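Local coordinates for minor capsid protein (Cafeteriavirus-dependent mavirus, PDB 6G42) that forms the penton of the virophage capsid as a pentamer of single jelly-roll subunits, probably sitting at the fivefold vertices of the shell, at residues R30-D35 with H287-L292. Numbering follows the deposited sequence.
Sequences RPVSVD and HPLTLL
Val32 sets its CG2 methyl between Leu289 and Leu291, 3.8 Å from both Leu289 CG and Leu291 CD2, and 3.4 Å from Leu289 O. A chi1 of 170° leaves CG2 beside the backbone N, the atom that bonds Leu289 O, and thus near the leucines; the side chains of Val32 and Leu291 cross at about a right angle. Ile15, Ile297 and Phe277 close round this packed side, while Leu289 also reaches Leu58 and Ile61. All this belongs to the interior between the two sheets of the jelly roll: strands 33-37 and 286-288 both pair with 272-281, and the backbones of Val32 and Leu289 both hydrogen-bond to that of Phe277. In the loops flanking these strands, Pro31 and Thr290 form a single antiparallel bridge, a non-hydrogen-bonded pair flanked by Val32 N to Leu289 O (2.8 Å) and Leu291 N to Arg30 O (3.1 Å). The outer side is looser. There Pro31 CB brushes Pro288 CB at 4.2 Å, both rings exposed, and Arg30 passes Leu291, CD 4.2 Å from CD1, before its end leads off to give NE to the Leu21 carbonyl. One water extends the pairing, accepting from Arg30 N and donating to Leu291 O.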
loop_
_atom_site.group_PDB
_atom_site.type_symbol
_atom_site.label_atom_id
_atom_site.label_comp_id
_atom_site.label_asym_id
_atom_site.label_seq_id
_atom_site.Cartn_x
_atom_site.Cartn_y
_atom_site.Cartn_z
ATOM N N ARG C 30 5.818 20.605 -29.985
ATOM C CA ARG C 30 6.201 21.797 -29.236
ATOM C C ARG C 30 6.625 21.382 -27.828
ATOM O O ARG C 30 5.846 20.737 -27.126
ATOM C CB ARG C 30 5.048 22.800 -29.151
ATOM C CG ARG C 30 5.440 24.122 -28.480
ATOM C CD ARG C 30 4.345 25.175 -28.540
ATOM N NE ARG C 30 3.895 25.421 -29.914
ATOM C CZ ARG C 30 4.534 26.155 -30.829
ATOM N NH1 ARG C 30 5.688 26.762 -30.550
ATOM N NH2 ARG C 30 4.005 26.284 -32.046
ATOM N N PRO C 31 7.858 21.737 -27.413
ATOM C CA PRO C 31 8.287 21.375 -26.065
ATOM C C PRO C 31 7.432 21.998 -24.957
ATOM O O PRO C 31 6.939 23.119 -25.108
ATOM C CB PRO C 31 9.721 21.918 -25.994
ATOM C CG PRO C 31 10.178 21.965 -27.398
ATOM C CD PRO C 31 8.962 22.338 -28.186
ATOM N N VAL C 32 7.253 21.253 -23.870
ATOM C CA VAL C 32 6.591 21.764 -22.676
ATOM C C VAL C 32 7.542 22.763 -22.030
ATOM O O VAL C 32 8.595 22.380 -21.519
ATOM C CB VAL C 32 6.247 20.639 -21.677
ATOM C CG1 VAL C 32 5.788 21.209 -20.346
ATOM C CG2 VAL C 32 5.170 19.732 -22.248
ATOM N N SER C 33 7.159 24.035 -22.057
ATOM C CA SER C 33 8.003 25.107 -21.563
ATOM C C SER C 33 7.161 26.264 -21.038
ATOM O O SER C 33 6.055 26.495 -21.511
ATOM C CB SER C 33 8.919 25.582 -22.680
ATOM O OG SER C 33 9.937 26.417 -22.170
ATOM N N VAL C 34 7.684 26.969 -20.037
ATOM C CA VAL C 34 7.000 28.122 -19.454
ATOM C C VAL C 34 7.984 29.225 -19.123
ATOM O O VAL C 34 9.031 28.971 -18.524
ATOM C CB VAL C 34 6.278 27.800 -18.127
ATOM C CG1 VAL C 34 5.281 28.902 -17.807
ATOM C CG2 VAL C 34 5.549 26.482 -18.190
ATOM N N ASP C 35 7.615 30.450 -19.485
ATOM C CA ASP C 35 8.310 31.645 -19.027
ATOM C C ASP C 35 7.535 32.237 -17.860
ATOM O O ASP C 35 6.431 32.756 -18.038
ATOM C CB ASP C 35 8.429 32.679 -20.154
ATOM C CG ASP C 35 9.347 32.219 -21.280
ATOM O OD1 ASP C 35 10.417 31.621 -21.004
ATOM O OD2 ASP C 35 9.000 32.478 -22.454
ATOM N N HIS C 287 15.615 13.986 -24.691
ATOM C CA HIS C 287 14.589 14.515 -25.616
ATOM C C HIS C 287 13.439 15.182 -24.852
ATOM O O HIS C 287 13.114 14.750 -23.747
ATOM C CB HIS C 287 14.071 13.425 -26.565
ATOM C CG HIS C 287 13.422 12.267 -25.875
ATOM N ND1 HIS C 287 12.064 12.036 -25.927
ATOM C CD2 HIS C 287 13.944 11.269 -25.121
ATOM C CE1 HIS C 287 11.777 10.950 -25.233
ATOM N NE2 HIS C 287 12.900 10.464 -24.734
ATOM N N PRO C 288 12.814 16.229 -25.436
ATOM C CA PRO C 288 11.846 17.012 -24.661
ATOM C C PRO C 288 10.467 16.359 -24.550
ATOM O O PRO C 288 10.063 15.588 -25.430
ATOM C CB PRO C 288 11.752 18.333 -25.442
ATOM C CG PRO C 288 12.183 18.005 -26.836
ATOM C CD PRO C 288 12.806 16.634 -26.854
ATOM N N LEU C 289 9.773 16.670 -23.455
ATOM C CA LEU C 289 8.362 16.336 -23.298
ATOM C C LEU C 289 7.538 17.271 -24.194
ATOM O O LEU C 289 7.691 18.495 -24.120
ATOM C CB LEU C 289 7.926 16.489 -21.835
ATOM C CG LEU C 289 6.453 16.193 -21.507
ATOM C CD1 LEU C 289 6.121 14.730 -21.766
ATOM C CD2 LEU C 289 6.143 16.575 -20.067
ATOM N N THR C 290 6.661 16.699 -25.019
ATOM C CA THR C 290 5.915 17.485 -26.013
ATOM C C THR C 290 4.423 17.558 -25.700
ATOM O O THR C 290 3.877 16.675 -25.052
ATOM C CB THR C 290 6.136 16.957 -27.450
ATOM O OG1 THR C 290 5.631 15.626 -27.564
ATOM C CG2 THR C 290 7.623 16.965 -27.810
ATOM N N LEU C 291 3.784 18.626 -26.172
ATOM C CA LEU C 291 2.352 18.871 -25.956
ATOM C C LEU C 291 1.457 18.092 -26.935
ATOM O O LEU C 291 1.823 17.862 -28.094
ATOM C CB LEU C 291 2.037 20.367 -26.098
ATOM C CG LEU C 291 2.667 21.315 -25.078
ATOM C CD1 LEU C 291 2.567 22.763 -25.532
ATOM C CD2 LEU C 291 2.011 21.146 -23.723
ATOM N N LEU C 292 0.294 17.682 -26.429
ATOM C CA LEU C 292 -0.854 17.311 -27.252
ATOM C C LEU C 292 -1.807 18.512 -27.265
ATOM O O LEU C 292 -1.630 19.449 -26.484
ATOM C CB LEU C 292 -1.560 16.081 -26.676
ATOM C CG LEU C 292 -0.706 14.826 -26.490
ATOM C CD1 LEU C 292 -1.496 13.737 -25.785
ATOM C CD2 LEU C 292 -0.184 14.327 -27.828
HETATM O O HOH W 1 3.253 19.607 -30.264
#